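Local coordinates for protein prolyl 4-hydroxylase (Paramecium bursaria Chlorella virus 1, PDB 5C5T) that probably hydroxylates proline residues in collagen-like chains as an iron- and 2-oxoglutarate-dependent dioxygenase, at residues A[80-86]-A[130-136]; A[159-164]-A[181-186]; A[116-122]-A[222-227]. All blocks are in the same frame, centred on the assembly; numbering follows the deposited sequence.

Contact 1. Residues A[80-86]-A[130-136]; sequences PKSRNSE and KPGQYYY. With AKG (2-oxoglutaric acid), chain C.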
loop_
_atom_site.group_PDB
_atom_site.type_symbol
_atom_site.label_atom_id
_atom_site.label_comp_id
_atom_site.label_asym_id
_atom_site.label_seq_id
_atom_site.Cartn_x
_atom_site.Cartn_y
_atom_site.Cartn_z
ATOM N N PRO A 80 -10.393 11.274 -15.164
ATOM C CA PRO A 80 -10.030 12.552 -14.543
ATOM C C PRO A 80 -9.928 12.370 -13.042
ATOM O O PRO A 80 -8.932 12.730 -12.388
ATOM C CB PRO A 80 -11.182 13.485 -14.941
ATOM C CG PRO A 80 -12.156 12.632 -15.770
ATOM C CD PRO A 80 -11.829 11.209 -15.464
ATOM N N LYS A 81 -10.965 11.767 -12.485
ATOM C CA LYS A 81 -10.910 11.388 -11.093
ATOM C C LYS A 81 -9.902 10.276 -10.903
ATOM O O LYS A 81 -8.699 10.505 -11.026
ATOM C CB LYS A 81 -12.279 10.969 -10.588
ATOM C CG LYS A 81 -12.832 11.910 -9.537
ATOM C CD LYS A 81 -12.740 13.345 -9.976
ATOM C CE LYS A 81 -13.700 14.208 -9.179
ATOM N NZ LYS A 81 -14.070 15.426 -9.946
ATOM N N SER A 82 -10.400 9.068 -10.669
ATOM C CA SER A 82 -9.692 8.082 -9.859
ATOM C C SER A 82 -8.362 7.553 -10.415
ATOM O O SER A 82 -7.373 8.301 -10.531
ATOM C CB SER A 82 -10.630 6.898 -9.576
ATOM O OG SER A 82 -11.554 7.213 -8.541
ATOM N N ARG A 83 -8.334 6.250 -10.705
ATOM C CA ARG A 83 -7.073 5.548 -10.870
ATOM C C ARG A 83 -6.655 5.474 -12.326
ATOM O O ARG A 83 -7.428 5.083 -13.213
ATOM C CB ARG A 83 -7.164 4.147 -10.291
ATOM C CG ARG A 83 -5.822 3.429 -10.244
ATOM C CD ARG A 83 -5.992 2.019 -9.723
ATOM N NE ARG A 83 -6.829 1.207 -10.617
ATOM C CZ ARG A 83 -7.327 0.012 -10.296
ATOM N NH1 ARG A 83 -7.080 -0.501 -9.093
ATOM N NH2 ARG A 83 -8.076 -0.666 -11.171
ATOM N N ASN A 84 -5.402 5.843 -12.541
ATOM C CA ASN A 84 -4.805 5.910 -13.854
ATOM C C ASN A 84 -3.427 5.289 -13.695
ATOM O O ASN A 84 -2.460 6.003 -13.438
ATOM C CB ASN A 84 -4.722 7.372 -14.328
ATOM C CG ASN A 84 -4.125 7.516 -15.704
ATOM O OD1 ASN A 84 -4.179 6.595 -16.516
ATOM N ND2 ASN A 84 -3.552 8.693 -15.981
ATOM N N SER A 85 -3.385 3.954 -13.772
ATOM C CA SER A 85 -2.181 3.126 -13.574
ATOM C C SER A 85 -2.437 1.752 -14.218
ATOM O O SER A 85 -3.557 1.458 -14.649
ATOM C CB SER A 85 -1.829 2.948 -12.097
ATOM O OG SER A 85 -2.848 2.231 -11.426
ATOM N N GLU A 86 -1.379 0.955 -14.311
ATOM C CA GLU A 86 -1.431 -0.442 -14.780
ATOM C C GLU A 86 -1.225 -1.306 -13.547
ATOM O O GLU A 86 -0.530 -0.873 -12.638
ATOM C CB GLU A 86 -0.328 -0.691 -15.804
ATOM C CG GLU A 86 -0.514 0.072 -17.090
ATOM C CD GLU A 86 -0.210 1.547 -16.947
ATOM O OE1 GLU A 86 0.905 1.914 -16.459
ATOM O OE2 GLU A 86 -1.106 2.339 -17.331
ATOM N N LYS A 130 3.258 5.588 -15.233
ATOM C CA LYS A 130 4.027 6.350 -16.194
ATOM C C LYS A 130 3.876 7.853 -15.994
ATOM O O LYS A 130 2.977 8.330 -15.295
ATOM C CB LYS A 130 3.560 5.982 -17.597
ATOM C CG LYS A 130 3.831 4.586 -17.972
ATOM C CD LYS A 130 3.320 4.301 -19.388
ATOM C CE LYS A 130 4.156 5.036 -20.440
ATOM N NZ LYS A 130 3.366 5.454 -21.643
ATOM N N PRO A 131 4.768 8.642 -16.608
ATOM C CA PRO A 131 4.538 10.078 -16.497
ATOM C C PRO A 131 3.087 10.485 -16.866
ATOM O O PRO A 131 2.533 10.029 -17.851
ATOM C CB PRO A 131 5.563 10.637 -17.491
ATOM C CG PRO A 131 6.687 9.733 -17.333
ATOM C CD PRO A 131 6.000 8.374 -17.371
ATOM N N GLY A 132 2.469 11.306 -16.038
ATOM C CA GLY A 132 1.111 11.732 -16.253
ATOM C C GLY A 132 0.106 10.907 -15.462
ATOM O O GLY A 132 -1.075 11.294 -15.372
ATOM N N GLN A 133 0.562 9.765 -14.934
ATOM C CA GLN A 133 -0.335 8.831 -14.252
ATOM C C GLN A 133 -0.353 9.110 -12.742
ATOM O O GLN A 133 0.588 9.663 -12.171
ATOM C CB GLN A 133 0.056 7.388 -14.566
ATOM C CG GLN A 133 -0.210 7.047 -16.029
ATOM C CD GLN A 133 -0.203 5.586 -16.323
ATOM O OE1 GLN A 133 0.699 4.875 -15.957
ATOM N NE2 GLN A 133 -1.241 5.121 -16.995
ATOM N N TYR A 134 -1.474 8.752 -12.122
ATOM C CA TYR A 134 -1.785 9.191 -10.766
ATOM C C TYR A 134 -2.966 8.384 -10.254
ATOM O O TYR A 134 -3.561 7.648 -11.003
ATOM C CB TYR A 134 -2.137 10.678 -10.716
ATOM C CG TYR A 134 -3.359 11.057 -11.506
ATOM C CD1 TYR A 134 -3.281 11.297 -12.891
ATOM C CD2 TYR A 134 -4.605 11.130 -10.886
ATOM C CE1 TYR A 134 -4.399 11.650 -13.610
ATOM C CE2 TYR A 134 -5.722 11.477 -11.610
ATOM C CZ TYR A 134 -5.608 11.731 -12.966
ATOM O OH TYR A 134 -6.711 12.074 -13.705
ATOM N N TYR A 135 -3.269 8.531 -8.963
ATOM C CA TYR A 135 -4.426 7.866 -8.312
ATOM C C TYR A 135 -5.091 8.936 -7.439
ATOM O O TYR A 135 -4.566 9.260 -6.370
ATOM C CB TYR A 135 -3.973 6.646 -7.474
ATOM C CG TYR A 135 -5.063 5.650 -7.073
ATOM C CD1 TYR A 135 -6.426 5.972 -7.121
ATOM C CD2 TYR A 135 -4.697 4.378 -6.638
ATOM C CE1 TYR A 135 -7.386 5.042 -6.756
ATOM C CE2 TYR A 135 -5.649 3.455 -6.260
ATOM C CZ TYR A 135 -6.985 3.765 -6.352
ATOM O OH TYR A 135 -7.936 2.842 -5.970
ATOM N N TYR A 136 -6.227 9.488 -7.895
ATOM C CA TYR A 136 -6.977 10.522 -7.156
ATOM C C TYR A 136 -7.338 10.112 -5.730
ATOM O O TYR A 136 -7.497 8.939 -5.470
ATOM C CB TYR A 136 -8.267 10.855 -7.884
ATOM C CG TYR A 136 -9.059 12.023 -7.349
ATOM C CD1 TYR A 136 -8.630 13.331 -7.549
ATOM C CD2 TYR A 136 -10.262 11.822 -6.686
ATOM C CE1 TYR A 136 -9.361 14.405 -7.065
ATOM C CE2 TYR A 136 -11.009 12.891 -6.213
ATOM C CZ TYR A 136 -10.552 14.185 -6.411
ATOM O OH TYR A 136 -11.277 15.269 -5.957
HETATM C C1 AKG C . -3.449 2.405 -3.815
HETATM O O1 AKG C . -3.005 1.640 -4.724
HETATM O O2 AKG C . -4.533 2.103 -3.248
HETATM C C2 AKG C . -2.752 3.704 -3.518
HETATM O O5 AKG C . -3.350 4.524 -2.877
HETATM C C3 AKG C . -1.328 3.950 -4.044
HETATM C C4 AKG C . -0.757 5.256 -3.554
HETATM C C5 AKG C . 0.450 5.688 -4.346
HETATM O O3 AKG C . 0.606 5.291 -5.534
HETATM O O4 AKG C . 1.312 6.435 -3.791
#
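R83 and Y135 form an antiparallel non-hydrogen-bonded pair, flanked by a straight bond from Y136 N to S82 O (3.1 Å), while K130 to Q133 makes a type II turn leading into the second strand. The aliphatic part of R83 lies over one face of the Y135 ring: CG sits 3.8 Å from the ring centroid, almost on the ring normal. The same ring reaches 2-oxoglutarate, with CE2 3.5 Å from C1 of the ligand, so Y135 brings this strand pair to the cosubstrate pocket. Further along, Y134 CG is wedged between its backbone N and carbonyl carbon (chi1 62°). This carries the ring across to 80-82, where its OH donates to P80 O at 2.7 Å from above the carbonyl plane, with K81 O at the ring edge. K81 runs alongside Y136, laying CG over its face. At the turn end, Q133 NE2 donates to E86 OE2 (2.8 Å) on the syn lone pair, amide and carboxylate only 11° from coplanar; Q133 OE1 in turn takes K130 N (2.8 Å). Bonds at both ends of the amide fix its rotation. Strand 83-84 is an outermost strand of its sheet, and strand 134-138 lies between it and 207-209. Y135 also stacks on the zinc ligand H138 and touches Y129 of strand 120-129.

Contact 2. Residues A[159-164]-A[181-186]; sequences VYLKAP and IKPKKG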
loop_
_atom_site.group_PDB
_atom_site.type_symbol
_atom_site.label_atom_id
_atom_site.label_comp_id
_atom_site.label_asym_id
_atom_site.label_seq_id
_atom_site.Cartn_x
_atom_site.Cartn_y
_atom_site.Cartn_z
ATOM N N VAL A 159 4.831 -1.006 -0.538
ATOM C CA VAL A 159 6.284 -0.908 -0.740
ATOM C C VAL A 159 6.586 -0.188 -2.022
ATOM O O VAL A 159 6.016 -0.530 -3.063
ATOM C CB VAL A 159 6.962 -2.303 -0.785
ATOM C CG1 VAL A 159 8.478 -2.132 -0.726
ATOM C CG2 VAL A 159 6.482 -3.177 0.272
ATOM N N TYR A 160 7.468 0.818 -1.977
ATOM C CA TYR A 160 7.965 1.453 -3.229
ATOM C C TYR A 160 9.027 0.562 -3.850
ATOM O O TYR A 160 10.073 0.318 -3.226
ATOM C CB TYR A 160 8.560 2.855 -2.967
ATOM C CG TYR A 160 7.588 3.846 -2.328
ATOM C CD1 TYR A 160 6.524 4.323 -3.015
ATOM C CD2 TYR A 160 7.773 4.270 -1.019
ATOM C CE1 TYR A 160 5.618 5.225 -2.426
ATOM C CE2 TYR A 160 6.874 5.151 -0.413
ATOM C CZ TYR A 160 5.803 5.622 -1.135
ATOM O OH TYR A 160 4.931 6.528 -0.538
ATOM N N LEU A 161 8.744 0.025 -5.037
ATOM C CA LEU A 161 9.725 -0.805 -5.734
ATOM C C LEU A 161 10.623 0.031 -6.624
ATOM O O LEU A 161 11.782 -0.329 -6.812
ATOM C CB LEU A 161 9.039 -1.880 -6.572
ATOM C CG LEU A 161 8.045 -2.772 -5.814
ATOM C CD1 LEU A 161 7.602 -3.916 -6.738
ATOM C CD2 LEU A 161 8.556 -3.339 -4.542
ATOM N N LYS A 162 10.079 1.105 -7.183
ATOM C CA LYS A 162 10.825 2.015 -8.032
ATOM C C LYS A 162 10.283 3.438 -7.856
ATOM O O LYS A 162 9.057 3.673 -7.893
ATOM C CB LYS A 162 10.753 1.592 -9.497
ATOM C CG LYS A 162 11.641 2.470 -10.421
ATOM C CD LYS A 162 11.819 1.850 -11.817
ATOM C CE LYS A 162 12.878 2.627 -12.614
ATOM N NZ LYS A 162 13.214 1.923 -13.882
ATOM N N ALA A 163 11.186 4.378 -7.613
ATOM C CA ALA A 163 10.826 5.789 -7.437
ATOM C C ALA A 163 11.038 6.621 -8.710
ATOM O O ALA A 163 11.898 6.265 -9.534
ATOM C CB ALA A 163 11.639 6.368 -6.309
ATOM N N PRO A 164 10.278 7.723 -8.857
ATOM C CA PRO A 164 10.459 8.711 -9.936
ATOM C C PRO A 164 11.842 9.278 -9.913
ATOM O O PRO A 164 12.553 9.170 -8.904
ATOM C CB PRO A 164 9.430 9.784 -9.616
ATOM C CG PRO A 164 8.352 9.078 -8.873
ATOM C CD PRO A 164 9.085 8.041 -8.050
ATOM N N ILE A 181 4.637 11.593 1.488
ATOM C CA ILE A 181 5.802 10.694 1.529
ATOM C C ILE A 181 6.472 10.540 0.159
ATOM O O ILE A 181 5.815 10.196 -0.830
ATOM C CB ILE A 181 5.385 9.302 2.039
ATOM C CG1 ILE A 181 4.579 9.349 3.373
ATOM C CG2 ILE A 181 6.597 8.378 2.089
ATOM C CD1 ILE A 181 5.344 9.785 4.592
ATOM N N LYS A 182 7.790 10.749 0.088
ATOM C CA LYS A 182 8.500 10.696 -1.189
ATOM C C LYS A 182 8.903 9.222 -1.456
ATOM O O LYS A 182 9.487 8.569 -0.579
ATOM C CB LYS A 182 9.736 11.634 -1.165
ATOM C CG LYS A 182 10.776 11.367 -2.233
ATOM C CD LYS A 182 11.974 12.346 -2.063
ATOM C CE LYS A 182 13.185 12.025 -2.955
ATOM N NZ LYS A 182 14.331 12.922 -2.592
ATOM N N PRO A 183 8.558 8.690 -2.644
ATOM C CA PRO A 183 8.962 7.309 -2.915
ATOM C C PRO A 183 10.436 7.129 -2.789
ATOM O O PRO A 183 11.184 8.019 -3.237
ATOM C CB PRO A 183 8.530 7.082 -4.344
ATOM C CG PRO A 183 7.336 7.924 -4.484
ATOM C CD PRO A 183 7.698 9.191 -3.731
ATOM N N LYS A 184 10.820 6.007 -2.200
ATOM C CA LYS A 184 12.232 5.581 -2.115
ATOM C C LYS A 184 12.270 4.062 -2.276
ATOM O O LYS A 184 11.539 3.385 -1.568
ATOM C CB LYS A 184 12.854 5.971 -0.775
ATOM C CG LYS A 184 14.349 5.620 -0.614
ATOM C CD LYS A 184 14.866 6.028 0.779
ATOM C CE LYS A 184 16.397 5.891 0.852
ATOM N NZ LYS A 184 16.924 6.018 2.263
ATOM N N LYS A 185 13.131 3.532 -3.163
ATOM C CA LYS A 185 13.243 2.106 -3.398
ATOM C C LYS A 185 13.474 1.362 -2.104
ATOM O O LYS A 185 14.403 1.662 -1.320
ATOM C CB LYS A 185 14.376 1.821 -4.389
ATOM C CG LYS A 185 14.426 0.409 -4.895
ATOM C CD LYS A 185 15.608 0.238 -5.847
ATOM C CE LYS A 185 15.463 -0.912 -6.771
ATOM N NZ LYS A 185 14.681 -0.452 -7.958
ATOM N N GLY A 186 12.576 0.412 -1.849
ATOM C CA GLY A 186 12.671 -0.439 -0.707
ATOM C C GLY A 186 11.927 -0.016 0.534
ATOM O O GLY A 186 11.843 -0.811 1.458
#
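Y160, on strand 153-160 of the double-stranded beta-helix, meets P183 next to a classic beta bulge in which L161 and K162 both face I218 of the neighbouring strand. The tight part is built round the proline. P183 CA sits over the middle of the tyrosine ring, 3.6 Å from its centroid and 6° off the normal, a CH-pi contact, while P183 CB is 3.7 Å from A163 CB. P164 CD closes in on P183 from across, at about a right angle. Y160 CG lies beside its own backbone N (chi1 -58°), which sets the ring with one face on P183 and brings Y160 OH to 3.6 Å from I181 CG2. That hydroxyl is hydrogen-bonded to T172, a 2-oxoglutarate ligand, so Y160 stands in the second shell of the cosubstrate site. A nearly straight backbone bond, G186 N to Y160 O (2.9 Å), completes this part.

The solvent side is much looser: K182 and K184 point away from 159-164, their chains extended, and add little to the packing. K185 is intermediate. Its chain passes L161 O, and the ammonium also forms a salt bridge with D51 of helix 47-59. A bend at the last torsion (chi4 86°) turns K185 NZ back onto L161 O, 3.1 Å away.

Contact 3. Residues A[116-122]-A[222-227]; sequences IDKYNFE and QWIRAV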
loop_
_atom_site.group_PDB
_atom_site.type_symbol
_atom_site.label_atom_id
_atom_site.label_comp_id
_atom_site.label_asym_id
_atom_site.label_seq_id
_atom_site.Cartn_x
_atom_site.Cartn_y
_atom_site.Cartn_z
ATOM N N ILE A 116 -5.173 -5.489 16.779
ATOM C CA ILE A 116 -5.768 -6.312 15.724
ATOM C C ILE A 116 -5.567 -7.772 16.088
ATOM O O ILE A 116 -4.480 -8.193 16.487
ATOM C CB ILE A 116 -5.213 -5.953 14.302
ATOM C CG1 ILE A 116 -5.905 -6.760 13.190
ATOM C CG2 ILE A 116 -3.697 -6.144 14.197
ATOM C CD1 ILE A 116 -5.531 -6.291 11.774
ATOM N N ASP A 117 -6.669 -8.505 15.983
ATOM C CA ASP A 117 -6.718 -9.948 16.269
ATOM C C ASP A 117 -6.613 -10.713 14.961
ATOM O O ASP A 117 -5.549 -10.780 14.376
ATOM C CB ASP A 117 -8.023 -10.299 17.031
ATOM C CG ASP A 117 -7.758 -10.910 18.366
ATOM O OD1 ASP A 117 -6.949 -11.866 18.402
ATOM O OD2 ASP A 117 -8.339 -10.435 19.368
ATOM N N LYS A 118 -7.708 -11.259 14.470
ATOM C CA LYS A 118 -7.673 -12.076 13.265
ATOM C C LYS A 118 -7.663 -11.197 12.029
ATOM O O LYS A 118 -8.374 -10.186 11.988
ATOM C CB LYS A 118 -8.884 -13.013 13.220
ATOM C CG LYS A 118 -8.871 -14.113 14.279
ATOM C CD LYS A 118 -10.052 -15.067 14.096
ATOM C CE LYS A 118 -9.867 -16.343 14.924
ATOM N NZ LYS A 118 -10.100 -16.105 16.384
ATOM N N TYR A 119 -6.850 -11.577 11.046
ATOM C CA TYR A 119 -6.934 -10.986 9.725
ATOM C C TYR A 119 -6.536 -11.976 8.643
ATOM O O TYR A 119 -6.039 -13.075 8.950
ATOM C CB TYR A 119 -6.039 -9.744 9.634
ATOM C CG TYR A 119 -4.612 -10.052 9.902
ATOM C CD1 TYR A 119 -4.114 -10.062 11.198
ATOM C CD2 TYR A 119 -3.760 -10.374 8.878
ATOM C CE1 TYR A 119 -2.796 -10.341 11.427
ATOM C CE2 TYR A 119 -2.450 -10.663 9.112
ATOM C CZ TYR A 119 -1.984 -10.632 10.390
ATOM O OH TYR A 119 -0.667 -10.913 10.621
ATOM N N ASN A 120 -6.773 -11.572 7.387
ATOM C CA ASN A 120 -6.297 -12.272 6.203
ATOM C C ASN A 120 -5.464 -11.346 5.352
ATOM O O ASN A 120 -5.715 -10.131 5.327
ATOM C CB ASN A 120 -7.444 -12.762 5.332
ATOM C CG ASN A 120 -8.223 -13.850 5.954
ATOM O OD1 ASN A 120 -9.459 -13.779 6.039
ATOM N ND2 ASN A 120 -7.525 -14.890 6.387
ATOM N N PHE A 121 -4.497 -11.904 4.630
ATOM C CA PHE A 121 -3.771 -11.181 3.586
ATOM C C PHE A 121 -4.473 -11.315 2.225
ATOM O O PHE A 121 -4.668 -12.451 1.695
ATOM C CB PHE A 121 -2.356 -11.721 3.413
ATOM C CG PHE A 121 -1.389 -11.357 4.517
ATOM C CD1 PHE A 121 -1.324 -10.089 5.031
ATOM C CD2 PHE A 121 -0.523 -12.310 5.020
ATOM C CE1 PHE A 121 -0.370 -9.778 6.041
ATOM C CE2 PHE A 121 0.396 -12.000 6.001
ATOM C CZ PHE A 121 0.459 -10.753 6.512
ATOM N N GLU A 122 -4.776 -10.185 1.594
ATOM C CA GLU A 122 -5.151 -10.185 0.174
ATOM C C GLU A 122 -3.966 -10.614 -0.709
ATOM O O GLU A 122 -2.800 -10.466 -0.319
ATOM C CB GLU A 122 -5.613 -8.762 -0.197
ATOM C CG GLU A 122 -6.315 -8.629 -1.532
ATOM C CD GLU A 122 -7.241 -7.404 -1.610
ATOM O OE1 GLU A 122 -7.469 -6.741 -0.578
ATOM O OE2 GLU A 122 -7.809 -7.183 -2.701
ATOM N N GLN A 222 0.113 -4.581 -0.227
ATOM C CA GLN A 222 -0.358 -5.709 0.627
ATOM C C GLN A 222 -1.520 -5.217 1.493
ATOM O O GLN A 222 -1.311 -4.503 2.451
ATOM C CB GLN A 222 0.762 -6.258 1.495
ATOM C CG GLN A 222 0.295 -7.341 2.467
ATOM C CD GLN A 222 -0.235 -8.593 1.769
ATOM O OE1 GLN A 222 0.535 -9.459 1.356
ATOM N NE2 GLN A 222 -1.540 -8.654 1.569
ATOM N N TRP A 223 -2.737 -5.579 1.134
ATOM C CA TRP A 223 -3.903 -5.210 1.927
ATOM C C TRP A 223 -4.185 -6.313 2.966
ATOM O O TRP A 223 -3.962 -7.486 2.740
ATOM C CB TRP A 223 -5.146 -4.887 1.021
ATOM C CG TRP A 223 -5.014 -3.563 0.292
ATOM C CD1 TRP A 223 -4.988 -2.329 0.876
ATOM C CD2 TRP A 223 -4.867 -3.337 -1.124
ATOM N NE1 TRP A 223 -4.831 -1.362 -0.079
ATOM C CE2 TRP A 223 -4.756 -1.951 -1.315
ATOM C CE3 TRP A 223 -4.801 -4.176 -2.252
ATOM C CZ2 TRP A 223 -4.573 -1.361 -2.592
ATOM C CZ3 TRP A 223 -4.643 -3.595 -3.523
ATOM C CH2 TRP A 223 -4.512 -2.191 -3.682
ATOM N N ILE A 224 -4.682 -5.855 4.108
ATOM C CA ILE A 224 -5.000 -6.619 5.310
ATOM C C ILE A 224 -6.518 -6.509 5.524
ATOM O O ILE A 224 -7.058 -5.399 5.660
ATOM C CB ILE A 224 -4.180 -6.051 6.495
ATOM C CG1 ILE A 224 -2.683 -6.119 6.129
ATOM C CG2 ILE A 224 -4.462 -6.828 7.838
ATOM C CD1 ILE A 224 -1.830 -5.049 6.726
ATOM N N ARG A 225 -7.178 -7.648 5.495
ATOM C CA ARG A 225 -8.620 -7.735 5.593
ATOM C C ARG A 225 -9.196 -8.378 6.863
ATOM O O ARG A 225 -8.629 -9.307 7.427
ATOM C CB ARG A 225 -9.168 -8.548 4.422
ATOM C CG ARG A 225 -9.119 -7.781 3.131
ATOM C CD ARG A 225 -10.013 -8.421 2.153
ATOM N NE ARG A 225 -9.905 -7.805 0.856
ATOM C CZ ARG A 225 -10.857 -7.100 0.252
ATOM N NH1 ARG A 225 -12.022 -6.863 0.842
ATOM N NH2 ARG A 225 -10.619 -6.613 -0.959
ATOM N N ALA A 226 -10.318 -7.844 7.309
ATOM C CA ALA A 226 -11.110 -8.481 8.358
ATOM C C ALA A 226 -11.569 -9.888 7.920
ATOM O O ALA A 226 -11.692 -10.172 6.720
ATOM C CB ALA A 226 -12.333 -7.600 8.720
ATOM N N VAL A 227 -11.869 -10.743 8.902
ATOM C CA VAL A 227 -12.230 -12.161 8.678
ATOM C C VAL A 227 -13.717 -12.373 8.911
ATOM O O VAL A 227 -14.219 -11.923 9.930
ATOM C CB VAL A 227 -11.411 -13.096 9.597
ATOM C CG1 VAL A 227 -11.959 -14.523 9.573
ATOM C CG2 VAL A 227 -9.953 -13.071 9.198
HETATM O O HOH W 1 -11.167 -9.699 11.672
HETATM O O HOH W 2 -11.074 -11.582 4.577
#
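I224 pushes its CG2 methyl into a hollow walled by Y119 and I116: Y119 CD2 lies 3.8 Å from I224 CG2, and I116 CD1 comes to the same methyl at 4.1 Å. Beside it, the F121 ring turns its edge toward I224 CG1 and takes Y119 CE2 over one face, so the two aromatic rings and the isoleucine interlock on this side of the strand pair. Q222 fills the next dip, its side chain crossing F121 at about a right angle with the amide plane tilted 38° from the ring; Q102 of helix 96-109 holds Q222 OE1. Near the C-terminus V227 is the bump: its CG2 nestles against N120 OD1 (3.3 Å) and the Y119 backbone, where two waters bridge the segments, one from K118 O to V227 N, the other from N120 OD1 to A226 O.

N120 and R225 form the antiparallel hydrogen-bonded pair, with N120 N to R225 O at 2.9 Å. E122 reaches out extended, its CG anti to the backbone N (chi1 -167°), and drops OE1 against W223 CB and onto R225 NE (3.0 Å), which approaches from above the carboxylate plane; R225 NH1 is hydrogen-bonded to D151 O. W223 O is gripped from opposite faces by E122 N and Q222 NE2, the latter also donating to E122 O (2.9 Å).

W223 belongs to the 2-oxoglutarate pocket, hydrogen-bonds the zinc ligand D140 and makes a cation-pi contact with R153. R153 also salt-bridges E122 OE1, so one carboxylate balances two close guanidiniums and would be expected to stay ionised, tying the strand pair to the active-site wall.

Overall arrangement
The three contacts sit in the two antiparallel sheets of the double-stranded beta-helix that holds 2-oxoglutarate. Contact 1 lies within the smaller sheet, at strands 83-84 and 134-138, and contact 3 within the larger, joining strands 120-129 and 217-225. Contact 2 reaches from one to the other, since 181-186 begins on strand 179-181 of the smaller sheet and 159-164 on strand 153-160, the neighbour of 217-225. Centres of contacts 1 and 2 lie about 17 Å apart, of 2 and 3 about 24 Å, of 1 and 3 about 26 Å. Along the chain, contact 1 closes before contact 2 opens, contact 2 nests within contact 3, and contacts 1 and 3 interleave. Y135 and W223 line the pocket; Y160 stands behind T172.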